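Local atomic coordinates of pyroglutamyl-peptidase I (Fervidobacterium islandicum, PDB entry 6LTQ), a protein that removes pyroglutamyl (pyrrolidone carboxyl) residues from the amino termini of peptides, as a thermostable cysteine-type exopeptidase of a keratin-degrading bacterium. Residues D[79-93]-D[176-188]. Numbering follows the deposited sequence.
Sequences LHLGQAGGSAGIRLE and ALFVHLPFLPEQV
H180 holds E93 through a nearly straight hydrogen bond, ND1 to OE2 at 2.7 Å, with the carboxylate oxygen lying in the plane of the imidazole. The same E93 OE2 takes a salt bridge from R91 NE, 2.6 Å away. H180 comes in on its anti side and R91 on its syn side, from opposite faces of the carboxylate plane, and two donors thus grip the one oxygen. With CG anti to the backbone N (chi1 177°), the R91 chain runs past H180 CB, side by side with it and pointing the same way, and its NH2 hydrogen-bonds S87 OG. At its other nitrogen, NE2, H180 hydrogen-bonds the oxidised cysteine (cysteinesulfonic acid) at position 156, consistent with the Cys-His-Glu site of this peptidase family; bonded at both nitrogens, the ring is fixed in its rotation.

Behind the imidazole stands F178: its CE1 lies over one ring face of H180, toward the rim, and its own face carries the carbonyl oxygen of H80. F178 CZ sits 3.6 Å from G82 N, and a CB on G82 would run into this ring. Replacing F178 by alanine is likely to leave a gap against the H180 ring face and the G82 backbone, with the imidazole then held mainly by its two hydrogen bonds. Farther along, F183 receives G85 CA over the centre of its face, a CH-pi contact, and Q187 NE2 donates to Q83 OE1 from above the carbonyl plane of Q83, though OE1 lies in Q187's own amide plane.

H180, F178 and V179 sit on strand 176-181, which pairs parallel with 79-83 and antiparallel with 90-93; V179 packs CG1 on I90 CG2 at 3.6 Å. On this V179 face, helices 32-40 and 203-215 cover L81, I90 and L181, while helix 158-170 closes over H80 on the other.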
ATOM      1  N   LEU D  79       2.033 -24.220  17.425  1.00 22.49           N
ATOM      2  CA  LEU D  79       2.153 -22.785  17.180  1.00 22.43           C
ATOM      3  C   LEU D  79       3.152 -22.678  16.042  1.00 21.54           C
ATOM      4  O   LEU D  79       4.365 -22.789  16.254  1.00 18.13           O
ATOM      5  CB  LEU D  79       2.609 -22.040  18.432  1.00 22.67           C
ATOM      6  CG  LEU D  79       2.719 -20.509  18.382  1.00 29.94           C
ATOM      7  CD1 LEU D  79       1.432 -19.903  17.840  1.00 24.24           C
ATOM      8  CD2 LEU D  79       3.040 -19.929  19.777  1.00 24.77           C
ATOM      9  N   HIS D  80       2.641 -22.515  14.824  1.00 14.21           N
ATOM     10  CA  HIS D  80       3.488 -22.460  13.648  1.00 13.82           C
ATOM     11  C   HIS D  80       3.856 -21.012  13.356  1.00 19.37           C
ATOM     12  O   HIS D  80       2.971 -20.150  13.256  1.00 17.04           O
ATOM     13  CB  HIS D  80       2.782 -23.053  12.431  1.00 15.05           C
ATOM     14  CG  HIS D  80       2.457 -24.504  12.557  1.00 22.48           C
ATOM     15  ND1 HIS D  80       3.423 -25.476  12.736  1.00 20.42           N
ATOM     16  CD2 HIS D  80       1.271 -25.151  12.508  1.00 21.84           C
ATOM     17  CE1 HIS D  80       2.836 -26.661  12.798  1.00 24.59           C
ATOM     18  NE2 HIS D  80       1.531 -26.490  12.663  1.00 25.99           N
ATOM     19  N   LEU D  81       5.151 -20.756  13.199  1.00 14.42           N
ATOM     20  CA  LEU D  81       5.647 -19.437  12.830  1.00 18.38           C
ATOM     21  C   LEU D  81       6.142 -19.440  11.397  1.00 22.13           C
ATOM     22  O   LEU D  81       6.730 -20.421  10.931  1.00 18.91           O
ATOM     23  CB  LEU D  81       6.784 -18.974  13.747  1.00 14.73           C
ATOM     24  CG  LEU D  81       6.550 -19.021  15.253  1.00 13.76           C
ATOM     25  CD1 LEU D  81       7.791 -18.472  15.991  1.00 15.32           C
ATOM     26  CD2 LEU D  81       5.263 -18.273  15.669  1.00 20.14           C
ATOM     27  N   GLY D  82       5.935 -18.324  10.706  1.00 11.78           N
ATOM     28  CA  GLY D  82       6.437 -18.201   9.356  1.00 13.03           C
ATOM     29  C   GLY D  82       6.691 -16.750   9.009  1.00 17.41           C
ATOM     30  O   GLY D  82       6.182 -15.833   9.664  1.00 18.87           O
ATOM     31  N   GLN D  83       7.495 -16.557   7.965  1.00 17.99           N
ATOM     32  CA  GLN D  83       7.830 -15.228   7.465  1.00 19.20           C
ATOM     33  C   GLN D  83       6.744 -14.742   6.507  1.00 16.81           C
ATOM     34  O   GLN D  83       6.335 -15.472   5.604  1.00 16.15           O
ATOM     35  CB  GLN D  83       9.191 -15.267   6.767  1.00 19.93           C
ATOM     36  CG  GLN D  83       9.584 -13.987   6.072  1.00 17.37           C
ATOM     37  CD  GLN D  83      10.803 -14.181   5.197  1.00 26.50           C
ATOM     38  OE1 GLN D  83      11.930 -14.301   5.696  1.00 23.79           O
ATOM     39  NE2 GLN D  83      10.588 -14.231   3.893  1.00 16.11           N
ATOM     40  N   ALA D  84       6.260 -13.519   6.716  1.00 14.16           N
ATOM     41  CA  ALA D  84       5.330 -12.881   5.780  1.00 19.55           C
ATOM     42  C   ALA D  84       5.946 -11.554   5.372  1.00 16.01           C
ATOM     43  O   ALA D  84       5.555 -10.506   5.895  1.00 16.70           O
ATOM     44  CB  ALA D  84       3.919 -12.679   6.403  1.00 20.84           C
ATOM     45  N   GLY D  85       6.920 -11.607   4.459  1.00 16.44           N
ATOM     46  CA  GLY D  85       7.609 -10.412   4.004  1.00 18.16           C
ATOM     47  C   GLY D  85       6.642  -9.388   3.445  1.00 21.20           C
ATOM     48  O   GLY D  85       5.835  -9.702   2.563  1.00 16.87           O
ATOM     49  N   GLY D  86       6.718  -8.161   3.944  1.00 18.65           N
ATOM     50  CA  GLY D  86       5.778  -7.127   3.576  1.00 20.47           C
ATOM     51  C   GLY D  86       4.713  -6.855   4.621  1.00 20.10           C
ATOM     52  O   GLY D  86       4.064  -5.799   4.561  1.00 16.60           O
ATOM     53  N   SER D  87       4.483  -7.781   5.548  1.00 13.34           N
ATOM     54  CA  SER D  87       3.529  -7.530   6.623  1.00 15.43           C
ATOM     55  C   SER D  87       4.155  -6.650   7.705  1.00 16.42           C
ATOM     56  O   SER D  87       5.347  -6.748   8.005  1.00 15.65           O
ATOM     57  CB  SER D  87       3.031  -8.848   7.214  1.00 20.31           C
ATOM     58  OG  SER D  87       2.199  -9.506   6.264  1.00 32.56           O
ATOM     59  N   ALA D  88       3.334  -5.802   8.313  1.00 11.38           N
ATOM     60  CA  ALA D  88       3.846  -4.776   9.212  1.00 10.63           C
ATOM     61  C   ALA D  88       3.685  -5.129  10.679  1.00 13.42           C
ATOM     62  O   ALA D  88       4.299  -4.469  11.525  1.00 13.54           O
ATOM     63  CB  ALA D  88       3.134  -3.442   8.959  1.00 12.96           C
ATOM     64  N   GLY D  89       2.858  -6.122  11.001  1.00 13.18           N
ATOM     65  CA  GLY D  89       2.591  -6.474  12.386  1.00 13.47           C
ATOM     66  C   GLY D  89       2.508  -7.981  12.573  1.00 12.60           C
ATOM     67  O   GLY D  89       2.686  -8.751  11.635  1.00 13.87           O
ATOM     68  N   ILE D  90       2.238  -8.389  13.815  1.00 13.25           N
ATOM     69  CA  ILE D  90       2.045  -9.811  14.081  1.00 14.17           C
ATOM     70  C   ILE D  90       0.749 -10.250  13.391  1.00 17.02           C
ATOM     71  O   ILE D  90      -0.331  -9.756  13.701  1.00 13.39           O
ATOM     72  CB  ILE D  90       2.005 -10.087  15.592  1.00 14.62           C
ATOM     73  CG1 ILE D  90       3.296  -9.577  16.280  1.00 17.80           C
ATOM     74  CG2 ILE D  90       1.776 -11.554  15.847  1.00 15.09           C
ATOM     75  CD1 ILE D  90       4.607 -10.179  15.757  1.00 14.72           C
ATOM     76  N   ARG D  91       0.877 -11.156  12.429  1.00 10.53           N
ATOM     77  CA  ARG D  91      -0.225 -11.496  11.533  1.00 12.48           C
ATOM     78  C   ARG D  91      -0.772 -12.875  11.913  1.00 12.52           C
ATOM     79  O   ARG D  91      -0.221 -13.914  11.523  1.00 12.68           O
ATOM     80  CB  ARG D  91       0.248 -11.430  10.088  1.00 13.63           C
ATOM     81  CG  ARG D  91      -0.783 -11.822   9.062  1.00 14.23           C
ATOM     82  CD  ARG D  91      -0.285 -11.483   7.669  1.00 16.35           C
ATOM     83  NE  ARG D  91      -0.795 -12.407   6.663  1.00 18.09           N
ATOM     84  CZ  ARG D  91      -0.607 -12.251   5.356  1.00 33.98           C
ATOM     85  NH1 ARG D  91      -1.093 -13.152   4.508  1.00 41.14           N
ATOM     86  NH2 ARG D  91       0.056 -11.184   4.897  1.00 26.91           N
ATOM     87  N   LEU D  92      -1.856 -12.868  12.671  1.00 12.05           N
ATOM     88  CA  LEU D  92      -2.465 -14.092  13.171  1.00 13.86           C
ATOM     89  C   LEU D  92      -3.395 -14.662  12.108  1.00 14.89           C
ATOM     90  O   LEU D  92      -4.368 -14.010  11.703  1.00 12.23           O
ATOM     91  CB  LEU D  92      -3.227 -13.798  14.464  1.00  7.81           C
ATOM     92  CG  LEU D  92      -2.346 -13.021  15.441  1.00 16.10           C
ATOM     93  CD1 LEU D  92      -3.193 -12.311  16.450  1.00 16.92           C
ATOM     94  CD2 LEU D  92      -1.348 -13.959  16.154  1.00 17.43           C
ATOM     95  N   GLU D  93      -3.102 -15.880  11.661  1.00  9.94           N
ATOM     96  CA  GLU D  93      -3.813 -16.483  10.538  1.00 10.68           C
ATOM     97  C   GLU D  93      -4.977 -17.335  11.031  1.00 20.55           C
ATOM     98  O   GLU D  93      -4.790 -18.281  11.805  1.00 14.32           O
ATOM     99  CB  GLU D  93      -2.849 -17.316   9.697  1.00 12.55           C
ATOM    100  CG  GLU D  93      -1.727 -16.496   9.073  1.00 15.96           C
ATOM    101  CD  GLU D  93      -2.194 -15.561   7.953  1.00 19.37           C
ATOM    102  OE1 GLU D  93      -3.410 -15.531   7.630  1.00 13.42           O
ATOM    103  OE2 GLU D  93      -1.321 -14.886   7.359  1.00 17.16           O
ATOM    104  N   ALA D 176      -4.285 -25.748  16.626  1.00 18.21           N
ATOM    105  CA  ALA D 176      -3.187 -25.215  15.853  1.00 15.56           C
ATOM    106  C   ALA D 176      -3.474 -23.753  15.554  1.00 21.94           C
ATOM    107  O   ALA D 176      -4.634 -23.365  15.366  1.00 18.62           O
ATOM    108  CB  ALA D 176      -2.990 -25.996  14.567  1.00 22.95           C
ATOM    109  N   LEU D 177      -2.409 -22.950  15.574  1.00 17.85           N
ATOM    110  CA  LEU D 177      -2.454 -21.540  15.199  1.00 18.31           C
ATOM    111  C   LEU D 177      -1.210 -21.231  14.374  1.00 27.17           C
ATOM    112  O   LEU D 177      -0.113 -21.714  14.689  1.00 18.79           O
ATOM    113  CB  LEU D 177      -2.530 -20.633  16.443  1.00 16.34           C
ATOM    114  CG  LEU D 177      -2.524 -19.105  16.249  1.00 16.83           C
ATOM    115  CD1 LEU D 177      -3.759 -18.614  15.455  1.00 19.25           C
ATOM    116  CD2 LEU D 177      -2.437 -18.391  17.575  1.00 17.73           C
ATOM    117  N   PHE D 178      -1.369 -20.443  13.305  1.00 14.14           N
ATOM    118  CA  PHE D 178      -0.232 -20.002  12.507  1.00 15.94           C
ATOM    119  C   PHE D 178      -0.037 -18.504  12.708  1.00 16.86           C
ATOM    120  O   PHE D 178      -1.002 -17.736  12.646  1.00 14.13           O
ATOM    121  CB  PHE D 178      -0.407 -20.318  11.019  1.00 15.66           C
ATOM    122  CG  PHE D 178       0.878 -20.244  10.266  1.00 18.99           C
ATOM    123  CD1 PHE D 178       1.452 -19.010   9.952  1.00 13.84           C
ATOM    124  CD2 PHE D 178       1.568 -21.397   9.938  1.00 19.82           C
ATOM    125  CE1 PHE D 178       2.678 -18.935   9.311  1.00 17.33           C
ATOM    126  CE2 PHE D 178       2.788 -21.326   9.294  1.00 15.55           C
ATOM    127  CZ  PHE D 178       3.347 -20.100   8.985  1.00 17.36           C
ATOM    128  N   VAL D 179       1.201 -18.092  12.957  1.00 11.61           N
ATOM    129  CA  VAL D 179       1.546 -16.684  13.185  1.00 14.74           C
ATOM    130  C   VAL D 179       2.539 -16.286  12.100  1.00 16.68           C
ATOM    131  O   VAL D 179       3.639 -16.848  12.021  1.00 15.27           O
ATOM    132  CB  VAL D 179       2.118 -16.441  14.588  1.00 18.55           C
ATOM    133  CG1 VAL D 179       2.406 -14.946  14.783  1.00 13.39           C
ATOM    134  CG2 VAL D 179       1.139 -16.920  15.658  1.00 13.14           C
ATOM    135  N   HIS D 180       2.101 -15.430  11.179  1.00 12.48           N
ATOM    136  CA  HIS D 180       2.997 -14.812  10.222  1.00 12.19           C
ATOM    137  C   HIS D 180       3.713 -13.616  10.831  1.00 14.18           C
ATOM    138  O   HIS D 180       3.148 -12.862  11.628  1.00 15.41           O
ATOM    139  CB  HIS D 180       2.245 -14.395   8.962  1.00 14.61           C
ATOM    140  CG  HIS D 180       2.314 -15.414   7.864  1.00 18.55           C
ATOM    141  ND1 HIS D 180       1.206 -15.831   7.163  1.00 21.72           N
ATOM    142  CD2 HIS D 180       3.360 -16.127   7.371  1.00 19.15           C
ATOM    143  CE1 HIS D 180       1.565 -16.726   6.258  1.00 20.44           C
ATOM    144  NE2 HIS D 180       2.865 -16.934   6.371  1.00 22.76           N
ATOM    145  N   LEU D 181       4.955 -13.413  10.387  1.00 16.61           N
ATOM    146  CA  LEU D 181       5.877 -12.465  10.983  1.00 12.84           C
ATOM    147  C   LEU D 181       6.430 -11.497   9.940  1.00 11.96           C
ATOM    148  O   LEU D 181       6.718 -11.898   8.797  1.00 12.72           O
ATOM    149  CB  LEU D 181       7.068 -13.196  11.644  1.00 11.76           C
ATOM    150  CG  LEU D 181       6.694 -14.241  12.685  1.00 17.41           C
ATOM    151  CD1 LEU D 181       7.928 -15.154  12.937  1.00 17.76           C
ATOM    152  CD2 LEU D 181       6.220 -13.560  13.965  1.00 15.30           C
ATOM    153  N   PRO D 182       6.618 -10.234  10.328  1.00 15.30           N
ATOM    154  CA  PRO D 182       7.277  -9.273   9.434  1.00 12.58           C
ATOM    155  C   PRO D 182       8.705  -9.691   9.120  1.00 15.89           C
ATOM    156  O   PRO D 182       9.317 -10.481   9.837  1.00 12.88           O
ATOM    157  CB  PRO D 182       7.274  -7.960  10.247  1.00 12.29           C
ATOM    158  CG  PRO D 182       6.130  -8.107  11.239  1.00 14.80           C
ATOM    159  CD  PRO D 182       6.118  -9.608  11.572  1.00 14.58           C
ATOM    160  N   PHE D 183       9.236  -9.130   8.035  1.00 13.99           N
ATOM    161  CA  PHE D 183      10.684  -9.121   7.839  1.00 13.59           C
ATOM    162  C   PHE D 183      11.384  -8.568   9.077  1.00 16.04           C
ATOM    163  O   PHE D 183      10.875  -7.668   9.755  1.00 12.39           O
ATOM    164  CB  PHE D 183      11.052  -8.232   6.659  1.00 13.41           C
ATOM    165  CG  PHE D 183      11.011  -8.907   5.329  1.00 15.61           C
ATOM    166  CD1 PHE D 183      11.495 -10.197   5.159  1.00 16.15           C
ATOM    167  CD2 PHE D 183      10.539  -8.224   4.236  1.00 14.66           C
ATOM    168  CE1 PHE D 183      11.496 -10.786   3.911  1.00 17.47           C
ATOM    169  CE2 PHE D 183      10.528  -8.819   2.973  1.00 21.88           C
ATOM    170  CZ  PHE D 183      11.010 -10.098   2.819  1.00 18.89           C
ATOM    171  N   LEU D 184      12.572  -9.102   9.370  1.00 12.93           N
ATOM    172  CA  LEU D 184      13.479  -8.420  10.274  1.00 14.51           C
ATOM    173  C   LEU D 184      14.041  -7.173   9.593  1.00 10.08           C
ATOM    174  O   LEU D 184      14.172  -7.133   8.365  1.00 14.44           O
ATOM    175  CB  LEU D 184      14.643  -9.334  10.694  1.00 13.06           C
ATOM    176  CG  LEU D 184      14.263 -10.602  11.469  1.00 15.30           C
ATOM    177  CD1 LEU D 184      15.500 -11.504  11.624  1.00 17.75           C
ATOM    178  CD2 LEU D 184      13.661 -10.294  12.838  1.00 13.68           C
ATOM    179  N   PRO D 185      14.396  -6.147  10.366  1.00 12.56           N
ATOM    180  CA  PRO D 185      14.985  -4.946   9.747  1.00 15.71           C
ATOM    181  C   PRO D 185      16.197  -5.260   8.876  1.00 17.29           C
ATOM    182  O   PRO D 185      16.344  -4.675   7.791  1.00 14.95           O
ATOM    183  CB  PRO D 185      15.344  -4.074  10.952  1.00 13.24           C
ATOM    184  CG  PRO D 185      14.400  -4.526  12.034  1.00 14.54           C
ATOM    185  CD  PRO D 185      14.225  -6.014  11.820  1.00  8.45           C
ATOM    186  N   GLU D 186      17.034  -6.224   9.275  1.00 16.34           N
ATOM    187  CA  GLU D 186      18.198  -6.542   8.444  1.00 20.18           C
ATOM    188  C   GLU D 186      17.805  -7.080   7.069  1.00 20.40           C
ATOM    189  O   GLU D 186      18.553  -6.902   6.095  1.00 21.03           O
ATOM    190  CB  GLU D 186      19.095  -7.540   9.167  1.00 20.01           C
ATOM    191  CG  GLU D 186      18.431  -8.869   9.402  1.00 16.56           C
ATOM    192  CD  GLU D 186      19.127  -9.664  10.475  1.00 34.48           C
ATOM    193  OE1 GLU D 186      19.943 -10.546  10.116  1.00 31.40           O
ATOM    194  OE2 GLU D 186      18.865  -9.398  11.670  1.00 33.00           O
ATOM    195  N   GLN D 187      16.635  -7.723   6.956  1.00 15.26           N
ATOM    196  CA  GLN D 187      16.181  -8.222   5.657  1.00 17.98           C
ATOM    197  C   GLN D 187      15.693  -7.098   4.753  1.00 18.99           C
ATOM    198  O   GLN D 187      15.737  -7.232   3.525  1.00 21.31           O
ATOM    199  CB  GLN D 187      15.051  -9.247   5.822  1.00 16.14           C
ATOM    200  CG  GLN D 187      15.464 -10.493   6.617  1.00 15.81           C
ATOM    201  CD  GLN D 187      14.317 -11.465   6.836  1.00 20.22           C
ATOM    202  OE1 GLN D 187      13.525 -11.300   7.764  1.00 17.76           O
ATOM    203  NE2 GLN D 187      14.229 -12.494   5.977  1.00 17.76           N
ATOM    204  N   VAL D 188      15.174  -6.013   5.330  1.00 15.42           N
ATOM    205  CA  VAL D 188      14.756  -4.893   4.488  1.00 17.41           C
ATOM    206  C   VAL D 188      15.953  -4.026   4.148  1.00 16.65           C
ATOM    207  O   VAL D 188      16.013  -3.437   3.062  1.00 20.03           O
ATOM    208  CB  VAL D 188      13.642  -4.081   5.171  1.00 15.46           C
ATOM    209  CG1 VAL D 188      13.308  -2.785   4.380  1.00 12.89           C
ATOM    210  CG2 VAL D 188      12.379  -4.949   5.327  1.00 14.75           C
TER
HETATM  211  O   HOH W   1       7.629  -7.249   6.509  1.00 12.65           O